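Nucleoporin NUP82 (Chaetomium thermophilum, PDB 5CWW) probably serves as a structural component of the nuclear pore complex and as a docking partner for transport factors, represented here by its N-terminal beta-propeller domain. Local coordinates at residues Val58-Lys62 with Gln63-Gly67; Gly235-Thr238 with Ser239-Asn242; Glu380-Gln383 with Asp384-Glu388. One frame throughout, in Å; residues are numbered along the deposited sequence.

Contact 1 (Val58-Lys62 with Gln63-Gly67); sequences VACGK and QIRWG
Cys60 lies over one face of the Arg65 guanidinium, an example of how a hairpin can cover one face of a charged group with a side chain of its partner strand. The Cys60 CB stands above the centre of the plane, and Cys60 SG approaches Arg65 NH1 at 3.5 Å. The arginine reaches this place with its chain extended from CG to NE, running back alongside the neighbouring strand toward the turn. The packed end of the contact is the antiparallel ladder. Val58 and Arg65 form a hydrogen-bonded pair, with Arg65 N to Val58 O at 2.8 Å and Val58 N to Arg65 O at 2.9 Å, while Cys60 N gives a straight bond (172°) to Gln63 O at 2.9 Å. Ala59 and Ile64 form the non-hydrogen-bonded pair between them; their side chains leave by the opposite face, where both meet Leu120 of strand 119-122.

Toward the turn the contact opens to solvent. A type II' turn runs from Cys60 to Gln63, with Gly61 at its first corner in a positive phi (77°). Lys62, exposed, sends its chain outward, although its carbonyl is held by Thr111 OG1. Gln63, at the end of the turn, still packs closely, its CG 3.3 Å from Cys60 O. The two strands belong to a four-stranded blade of the propeller, in which strand 106-110 flanks Gln63 and Arg65. A sulfur beside NH1 on the face of a cationic plane suggests polarisation rather than a directed bond, and the positive charge would probably make the thiol somewhat more acidic.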
ATOM      1  N   VAL B  58     -10.943 -20.597  -2.851  1.00 64.01           N
ATOM      2  CA  VAL B  58     -11.224 -19.996  -4.150  1.00 64.37           C
ATOM      3  C   VAL B  58     -12.519 -19.198  -4.126  1.00 63.05           C
ATOM      4  O   VAL B  58     -13.609 -19.764  -4.028  1.00 65.31           O
ATOM      5  CB  VAL B  58     -11.320 -21.072  -5.249  1.00 66.38           C
ATOM      6  CG1 VAL B  58     -11.489 -20.429  -6.622  1.00 67.16           C
ATOM      7  CG2 VAL B  58     -10.088 -21.969  -5.222  1.00 65.97           C
ATOM      8  N   ALA B  59     -12.392 -17.879  -4.232  1.00 63.75           N
ATOM      9  CA  ALA B  59     -13.552 -17.003  -4.250  1.00 63.11           C
ATOM     10  C   ALA B  59     -14.255 -17.081  -5.599  1.00 64.45           C
ATOM     11  O   ALA B  59     -13.637 -16.882  -6.644  1.00 67.39           O
ATOM     12  CB  ALA B  59     -13.142 -15.569  -3.947  1.00 61.26           C
ATOM     13  N   CYS B  60     -15.548 -17.386  -5.563  1.00 64.13           N
ATOM     14  CA  CYS B  60     -16.379 -17.400  -6.758  1.00 65.31           C
ATOM     15  C   CYS B  60     -17.687 -16.679  -6.465  1.00 68.44           C
ATOM     16  O   CYS B  60     -18.647 -17.283  -5.991  1.00 67.48           O
ATOM     17  CB  CYS B  60     -16.636 -18.835  -7.220  1.00 67.06           C
ATOM     18  SG  CYS B  60     -15.115 -19.720  -7.651  1.00134.56           S
ATOM     19  N   GLY B  61     -17.716 -15.380  -6.739  1.00 71.73           N
ATOM     20  CA  GLY B  61     -18.881 -14.570  -6.437  1.00 76.49           C
ATOM     21  C   GLY B  61     -18.940 -14.253  -4.956  1.00 77.75           C
ATOM     22  O   GLY B  61     -18.018 -13.647  -4.411  1.00 75.55           O
ATOM     23  N   LYS B  62     -20.021 -14.671  -4.302  1.00 78.70           N
ATOM     24  CA  LYS B  62     -20.224 -14.383  -2.885  1.00 79.54           C
ATOM     25  C   LYS B  62     -19.914 -15.586  -1.994  1.00 79.37           C
ATOM     26  O   LYS B  62     -20.292 -15.602  -0.823  1.00 81.00           O
ATOM     27  CB  LYS B  62     -21.663 -13.924  -2.639  1.00 85.90           C
ATOM     28  CG  LYS B  62     -22.042 -12.640  -3.356  1.00 91.62           C
ATOM     29  CD  LYS B  62     -23.471 -12.233  -3.030  1.00 98.09           C
ATOM     30  CE  LYS B  62     -23.837 -10.902  -3.668  1.00101.67           C
ATOM     31  NZ  LYS B  62     -23.744 -10.944  -5.152  1.00104.68           N
ATOM     32  N   GLN B  63     -19.228 -16.587  -2.544  1.00 79.56           N
ATOM     33  CA  GLN B  63     -18.872 -17.780  -1.779  1.00 78.97           C
ATOM     34  C   GLN B  63     -17.405 -18.153  -1.973  1.00 74.08           C
ATOM     35  O   GLN B  63     -16.792 -17.803  -2.982  1.00 74.56           O
ATOM     36  CB  GLN B  63     -19.760 -18.963  -2.176  1.00 84.25           C
ATOM     37  CG  GLN B  63     -19.591 -19.417  -3.618  1.00 87.41           C
ATOM     38  CD  GLN B  63     -20.527 -20.553  -3.986  1.00 91.67           C
ATOM     39  OE1 GLN B  63     -21.504 -20.822  -3.287  1.00 93.50           O
ATOM     40  NE2 GLN B  63     -20.224 -21.235  -5.084  1.00 93.14           N
ATOM     41  N   ILE B  64     -16.855 -18.862  -0.991  1.00 70.75           N
ATOM     42  CA  ILE B  64     -15.482 -19.347  -1.050  1.00 66.72           C
ATOM     43  C   ILE B  64     -15.474 -20.872  -1.106  1.00 70.01           C
ATOM     44  O   ILE B  64     -16.006 -21.538  -0.218  1.00 75.03           O
ATOM     45  CB  ILE B  64     -14.656 -18.879   0.167  1.00 61.99           C
ATOM     46  CG1 ILE B  64     -14.716 -17.355   0.303  1.00 57.11           C
ATOM     47  CG2 ILE B  64     -13.205 -19.348   0.038  1.00 62.29           C
ATOM     48  CD1 ILE B  64     -14.109 -16.826   1.590  1.00 53.16           C
ATOM     49  N   ARG B  65     -14.871 -21.418  -2.156  1.00 72.86           N
ATOM     50  CA  ARG B  65     -14.799 -22.865  -2.327  1.00 75.09           C
ATOM     51  C   ARG B  65     -13.503 -23.404  -1.735  1.00 72.67           C
ATOM     52  O   ARG B  65     -12.407 -23.037  -2.156  1.00 68.32           O
ATOM     53  CB  ARG B  65     -14.930 -23.237  -3.804  1.00 81.01           C
ATOM     54  CG  ARG B  65     -16.244 -22.763  -4.398  1.00 88.03           C
ATOM     55  CD  ARG B  65     -16.400 -23.137  -5.854  1.00 94.57           C
ATOM     56  NE  ARG B  65     -17.707 -22.728  -6.359  1.00100.99           N
ATOM     57  CZ  ARG B  65     -17.969 -22.434  -7.629  1.00105.77           C
ATOM     58  NH1 ARG B  65     -17.019 -22.512  -8.547  1.00105.52           N
ATOM     59  NH2 ARG B  65     -19.194 -22.072  -7.984  1.00109.85           N
ATOM     60  N   TRP B  66     -13.658 -24.269  -0.738  1.00 71.07           N
ATOM     61  CA  TRP B  66     -12.549 -24.787   0.051  1.00 70.72           C
ATOM     62  C   TRP B  66     -12.204 -26.216  -0.356  1.00 74.16           C
ATOM     63  O   TRP B  66     -13.093 -27.054  -0.497  1.00 75.57           O
ATOM     64  CB  TRP B  66     -12.919 -24.727   1.533  1.00 69.43           C
ATOM     65  CG  TRP B  66     -11.865 -25.204   2.473  1.00 67.90           C
ATOM     66  CD1 TRP B  66     -10.514 -25.132   2.303  1.00 65.45           C
ATOM     67  CD2 TRP B  66     -12.080 -25.828   3.743  1.00 70.40           C
ATOM     68  NE1 TRP B  66      -9.872 -25.673   3.391  1.00 66.35           N
ATOM     69  CE2 TRP B  66     -10.812 -26.109   4.288  1.00 69.75           C
ATOM     70  CE3 TRP B  66     -13.222 -26.178   4.471  1.00 74.33           C
ATOM     71  CZ2 TRP B  66     -10.654 -26.723   5.528  1.00 73.31           C
ATOM     72  CZ3 TRP B  66     -13.064 -26.788   5.700  1.00 77.33           C
ATOM     73  CH2 TRP B  66     -11.789 -27.055   6.217  1.00 76.52           C
ATOM     74  N   GLY B  67     -10.917 -26.497  -0.543  1.00 74.50           N
ATOM     75  CA  GLY B  67     -10.494 -27.832  -0.921  1.00 77.70           C
ATOM     76  C   GLY B  67      -9.024 -28.131  -0.683  1.00 77.32           C
ATOM     77  O   GLY B  67      -8.178 -27.237  -0.738  1.00 75.39           O
TER

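Contact 2 (Gly235-Thr238 with Ser239-Asn242); sequences GVST and SATN
Ser237 turns its hydroxyl forward to the amides of Ser239 and Ala240, so that one short side chain and one carbonyl between them gather the local hydrogen bonds. The main bond is Ala240 N to Ser237 O, at 3.2 Å; it is bent, and the donor stands well above the carbonyl plane instead of meeting a lone pair. Two weak bonds go to the hydroxyl oxygen: Ser239 N reaches Ser237 OG at 3.1 Å, and Ala240 N lies 3.4 Å from Ser237 OG. The first torsion of Ser237 (173°) sets OG opposite the backbone nitrogen and beside the carbonyl carbon, which carries it forward along the chain to these two amides. Ala240 N is therefore shared between a carbonyl and a hydroxyl of the same residue.

In turn nomenclature, Ser237 to Ala240 is a type I beta turn with Thr238 and Ser239 at the corners, and the weak Ser239 N bond to the hydroxyl adds an ST turn at its start. An inverse gamma turn centred on Ala240 follows directly, closed by a weak bond from Thr241 N to Ser239 O at 2.8 Å.

The van der Waals contacts are sparse. Ala240 CB sits alongside Ser237 CB at 3.8 Å, Ser239 CB approaches Ser237 OG at 3.6 Å, and the methyl Thr241 CG2 rests 3.7 Å from Thr238 O.

Some polar groups meet another protein chain. Thr241 OG1 is hydrogen-bonded to the backbone of the chain of another protein, and Asn242 ND2 makes bonds to that backbone as well. Ser237, Thr238 and Ser239 also touch a crystal neighbour, so their conformation may owe something to the lattice.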
ATOM      1  N   GLY B 235      -5.425  11.726  12.622  1.00 52.15           N
ATOM      2  CA  GLY B 235      -6.494  10.764  12.804  1.00 51.46           C
ATOM      3  C   GLY B 235      -7.633  10.950  11.823  1.00 51.36           C
ATOM      4  O   GLY B 235      -7.566  11.785  10.919  1.00 52.97           O
ATOM      5  N   VAL B 236      -8.685  10.160  12.008  1.00 50.07           N
ATOM      6  CA  VAL B 236      -9.856  10.209  11.147  1.00 52.49           C
ATOM      7  C   VAL B 236     -11.105  10.410  11.993  1.00 54.77           C
ATOM      8  O   VAL B 236     -11.238   9.833  13.074  1.00 54.80           O
ATOM      9  CB  VAL B 236     -10.002   8.922  10.311  1.00 53.61           C
ATOM     10  CG1 VAL B 236     -11.205   9.018   9.385  1.00 53.99           C
ATOM     11  CG2 VAL B 236      -8.737   8.665   9.506  1.00 53.22           C
ATOM     12  N   SER B 237     -12.016  11.233  11.491  1.00 58.50           N
ATOM     13  CA  SER B 237     -13.261  11.516  12.182  1.00 60.61           C
ATOM     14  C   SER B 237     -14.374  10.606  11.692  1.00 60.04           C
ATOM     15  O   SER B 237     -14.580  10.454  10.489  1.00 60.97           O
ATOM     16  CB  SER B 237     -13.665  12.973  11.985  1.00 62.12           C
ATOM     17  OG  SER B 237     -14.952  13.203  12.531  1.00 63.37           O
ATOM     18  N   THR B 238     -15.093  10.013  12.637  1.00 62.57           N
ATOM     19  CA  THR B 238     -16.249   9.193  12.316  1.00 63.95           C
ATOM     20  C   THR B 238     -17.322  10.037  11.633  1.00 65.92           C
ATOM     21  O   THR B 238     -18.052   9.547  10.774  1.00 68.36           O
ATOM     22  CB  THR B 238     -16.826   8.531  13.586  1.00 66.75           C
ATOM     23  OG1 THR B 238     -15.842   7.657  14.153  1.00 67.24           O
ATOM     24  CG2 THR B 238     -18.085   7.730  13.272  1.00 67.93           C
ATOM     25  N   SER B 239     -17.396  11.310  12.012  1.00 66.72           N
ATOM     26  CA  SER B 239     -18.404  12.220  11.477  1.00 68.96           C
ATOM     27  C   SER B 239     -18.080  12.715  10.068  1.00 67.52           C
ATOM     28  O   SER B 239     -18.973  13.133   9.333  1.00 70.54           O
ATOM     29  CB  SER B 239     -18.566  13.423  12.407  1.00 71.67           C
ATOM     30  OG  SER B 239     -18.878  13.006  13.723  1.00 72.72           O
ATOM     31  N   ALA B 240     -16.806  12.673   9.694  1.00 62.78           N
ATOM     32  CA  ALA B 240     -16.378  13.166   8.386  1.00 60.76           C
ATOM     33  C   ALA B 240     -16.760  12.197   7.274  1.00 63.71           C
ATOM     34  O   ALA B 240     -15.932  11.415   6.813  1.00 60.75           O
ATOM     35  CB  ALA B 240     -14.879  13.408   8.384  1.00 56.63           C
ATOM     36  N   THR B 241     -18.017  12.260   6.845  1.00 65.59           N
ATOM     37  CA  THR B 241     -18.550  11.330   5.851  1.00 69.17           C
ATOM     38  C   THR B 241     -18.678  11.959   4.461  1.00 72.08           C
ATOM     39  O   THR B 241     -18.646  11.254   3.455  1.00 74.73           O
ATOM     40  CB  THR B 241     -19.930  10.801   6.277  1.00 72.61           C
ATOM     41  OG1 THR B 241     -20.788  11.903   6.600  1.00 73.35           O
ATOM     42  CG2 THR B 241     -19.799   9.894   7.490  1.00 71.07           C
ATOM     43  N   ASN B 242     -18.833  13.280   4.411  1.00 72.09           N
ATOM     44  CA  ASN B 242     -18.930  13.992   3.141  1.00 72.27           C
ATOM     45  C   ASN B 242     -17.547  14.351   2.612  1.00 73.84           C
ATOM     46  O   ASN B 242     -16.755  14.989   3.307  1.00 73.85           O
ATOM     47  CB  ASN B 242     -19.778  15.256   3.299  1.00 71.18           C
ATOM     48  CG  ASN B 242     -20.098  15.918   1.968  1.00 70.83           C
ATOM     49  OD1 ASN B 242     -20.196  15.254   0.937  1.00 70.81           O
ATOM     50  ND2 ASN B 242     -20.262  17.232   1.989  1.00 69.07           N
TER

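Contact 3 (Glu380-Gln383 with Asp384-Glu388); sequences EDEQ and DDEVE
The backbone of Gln383 stands at the N-cap of the single-turn helix 384-387, and its carbonyl takes two amides of that helix: Val387 N at 3.0 Å from Gln383 O, nearly along the C=O axis, and Glu386 N, also 3.0 Å from Gln383 O but from well above the carbonyl plane. Glu386 answers from its side chain. Its carboxylate folds back beside Gln383, and Glu386 OE1 receives Gln383 N at 2.7 Å in a nearly straight bond (170°), met on the anti side and 31° out of the carboxylate plane. Outside the two segments, Asp384 is salt-bridged to a basic side chain of one partner protein and Glu386 OE2 to a basic side chain of a second partner protein, so both oxygens of the buried Glu386 carboxylate are engaged.

Gln383 is bent at its second torsion (-60°), which leaves the amide ahead of the helix, within reach of a water. This water donates to Gln383 OE1 at 3.2 Å and accepts from Asp384 N at 3.0 Å, a separate bridge to the first helical amide. On the residue before the cap, Glu382 crosses Val387 at about a right angle, Glu382 CB lying 3.7 Å from Val387 CG2; the acid end of Glu382 goes on to a salt bridge with Lys438. The acidic residues gathered at this end would probably interact favourably with the helix dipole.

The contact between Glu382 CB and Val387 CG2 lies where a hydrophobic staple would, though only the aliphatic part of Glu382 takes part. Just ahead of edge strand 389-395, the pattern is that of one half of a capping box, with the third helical residue accepting the N-cap amide.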
ATOM      1  N   GLU B 380      13.394   7.936 -19.174  1.00 79.57           N
ATOM      2  CA  GLU B 380      12.808   9.200 -19.596  1.00 86.14           C
ATOM      3  C   GLU B 380      11.730   8.956 -20.647  1.00 85.55           C
ATOM      4  O   GLU B 380      11.734   7.928 -21.327  1.00 87.11           O
ATOM      5  CB  GLU B 380      13.888  10.140 -20.142  1.00 95.73           C
ATOM      6  CG  GLU B 380      14.724   9.559 -21.272  1.00103.29           C
ATOM      7  CD  GLU B 380      15.821  10.503 -21.730  1.00109.71           C
ATOM      8  OE1 GLU B 380      16.009  11.557 -21.087  1.00111.77           O
ATOM      9  OE2 GLU B 380      16.495  10.191 -22.735  1.00113.01           O
ATOM     10  N   ASP B 381      10.800   9.901 -20.755  1.00 82.42           N
ATOM     11  CA  ASP B 381       9.707   9.827 -21.721  1.00 82.62           C
ATOM     12  C   ASP B 381       8.822   8.601 -21.498  1.00 78.33           C
ATOM     13  O   ASP B 381       8.432   7.925 -22.450  1.00 78.20           O
ATOM     14  CB  ASP B 381      10.253   9.824 -23.152  1.00 90.27           C
ATOM     15  CG  ASP B 381      11.091  11.049 -23.457  1.00 97.86           C
ATOM     16  OD1 ASP B 381      10.867  12.096 -22.814  1.00 99.33           O
ATOM     17  OD2 ASP B 381      11.972  10.967 -24.338  1.00101.99           O
ATOM     18  N   GLU B 382       8.505   8.324 -20.238  1.00 75.25           N
ATOM     19  CA  GLU B 382       7.572   7.255 -19.906  1.00 73.53           C
ATOM     20  C   GLU B 382       6.158   7.643 -20.332  1.00 71.79           C
ATOM     21  O   GLU B 382       5.762   8.801 -20.202  1.00 71.06           O
ATOM     22  CB  GLU B 382       7.597   6.948 -18.406  1.00 73.06           C
ATOM     23  CG  GLU B 382       8.833   6.198 -17.938  1.00 73.86           C
ATOM     24  CD  GLU B 382       8.799   5.890 -16.451  1.00 72.33           C
ATOM     25  OE1 GLU B 382       9.181   4.765 -16.066  1.00 71.70           O
ATOM     26  OE2 GLU B 382       8.391   6.774 -15.667  1.00 71.55           O
ATOM     27  N   GLN B 383       5.405   6.671 -20.839  1.00 72.80           N
ATOM     28  CA  GLN B 383       4.018   6.903 -21.223  1.00 72.78           C
ATOM     29  C   GLN B 383       3.116   6.905 -19.993  1.00 68.35           C
ATOM     30  O   GLN B 383       3.555   6.566 -18.896  1.00 64.96           O
ATOM     31  CB  GLN B 383       3.555   5.838 -22.219  1.00 77.99           C
ATOM     32  CG  GLN B 383       4.351   5.829 -23.513  1.00 83.49           C
ATOM     33  CD  GLN B 383       4.261   7.147 -24.258  1.00 88.50           C
ATOM     34  OE1 GLN B 383       3.187   7.549 -24.706  1.00 91.06           O
ATOM     35  NE2 GLN B 383       5.391   7.833 -24.384  1.00 89.95           N
ATOM     36  N   ASP B 384       1.856   7.286 -20.180  1.00 68.63           N
ATOM     37  CA  ASP B 384       0.915   7.375 -19.067  1.00 68.71           C
ATOM     38  C   ASP B 384       0.717   6.018 -18.395  1.00 65.38           C
ATOM     39  O   ASP B 384       0.700   5.927 -17.169  1.00 63.42           O
ATOM     40  CB  ASP B 384      -0.435   7.928 -19.542  1.00 72.63           C
ATOM     41  CG  ASP B 384      -0.370   9.406 -19.907  1.00 76.17           C
ATOM     42  OD1 ASP B 384       0.557  10.103 -19.445  1.00 74.96           O
ATOM     43  OD2 ASP B 384      -1.257   9.872 -20.654  1.00 80.19           O
ATOM     44  N   ASP B 385       0.576   4.964 -19.195  1.00 65.06           N
ATOM     45  CA  ASP B 385       0.334   3.630 -18.649  1.00 63.55           C
ATOM     46  C   ASP B 385       1.611   3.007 -18.078  1.00 62.41           C
ATOM     47  O   ASP B 385       1.573   1.910 -17.522  1.00 61.67           O
ATOM     48  CB  ASP B 385      -0.272   2.709 -19.715  1.00 65.52           C
ATOM     49  CG  ASP B 385       0.564   2.633 -20.982  1.00 68.31           C
ATOM     50  OD1 ASP B 385       1.764   2.976 -20.940  1.00 68.93           O
ATOM     51  OD2 ASP B 385       0.016   2.218 -22.026  1.00 70.07           O
ATOM     52  N   GLU B 386       2.732   3.710 -18.221  1.00 63.64           N
ATOM     53  CA  GLU B 386       4.001   3.272 -17.645  1.00 62.55           C
ATOM     54  C   GLU B 386       4.250   3.966 -16.308  1.00 60.21           C
ATOM     55  O   GLU B 386       4.808   3.373 -15.386  1.00 59.88           O
ATOM     56  CB  GLU B 386       5.158   3.550 -18.611  1.00 64.68           C
ATOM     57  CG  GLU B 386       5.155   2.658 -19.848  1.00 66.99           C
ATOM     58  CD  GLU B 386       6.190   3.070 -20.881  1.00 68.58           C
ATOM     59  OE1 GLU B 386       6.588   4.253 -20.898  1.00 70.21           O
ATOM     60  OE2 GLU B 386       6.604   2.205 -21.682  1.00 69.99           O
ATOM     61  N   VAL B 387       3.828   5.222 -16.207  1.00 57.27           N
ATOM     62  CA  VAL B 387       3.981   5.977 -14.969  1.00 53.54           C
ATOM     63  C   VAL B 387       2.959   5.489 -13.948  1.00 52.21           C
ATOM     64  O   VAL B 387       3.274   5.313 -12.772  1.00 49.56           O
ATOM     65  CB  VAL B 387       3.804   7.497 -15.203  1.00 56.69           C
ATOM     66  CG1 VAL B 387       3.829   8.265 -13.883  1.00 54.71           C
ATOM     67  CG2 VAL B 387       4.887   8.018 -16.132  1.00 59.07           C
ATOM     68  N   GLU B 388       1.734   5.273 -14.420  1.00 55.35           N
ATOM     69  CA  GLU B 388       0.628   4.831 -13.578  1.00 57.08           C
ATOM     70  C   GLU B 388       0.895   3.459 -12.962  1.00 55.97           C
ATOM     71  O   GLU B 388       1.121   2.484 -13.682  1.00 58.33           O
ATOM     72  CB  GLU B 388      -0.663   4.795 -14.401  1.00 60.26           C
ATOM     73  CG  GLU B 388      -1.891   4.308 -13.646  1.00 60.21           C
ATOM     74  CD  GLU B 388      -3.153   4.391 -14.480  1.00 62.71           C
ATOM     75  OE1 GLU B 388      -3.170   3.820 -15.593  1.00 65.24           O
ATOM     76  OE2 GLU B 388      -4.123   5.036 -14.028  1.00 63.81           O
TER
HETATM   77  O   HOH W   1       1.289   8.967 -22.601  1.00 81.79           O

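A hairpin, a turn and a helix cap from one beta-propeller domain show how short-range bonding shapes parts of the fold that are far apart. They follow one another along the chain and lie at nearly equal spacing. The centres of contact 1 and contact 2 are about 34 Å apart, those of contact 1 and contact 3 about 36 Å, and those of contact 2 and contact 3 about 35 Å. The nearest atoms never come closer than about 23 Å. What separates them is their surroundings. Contact 1 joins the two middle strands of a blade and touches no other protein chain, whereas contact 2 meets one other protein chain and contact 3 two, contact 2 through hydrogen bonds to the partner's backbone and contact 3 through salt bridges.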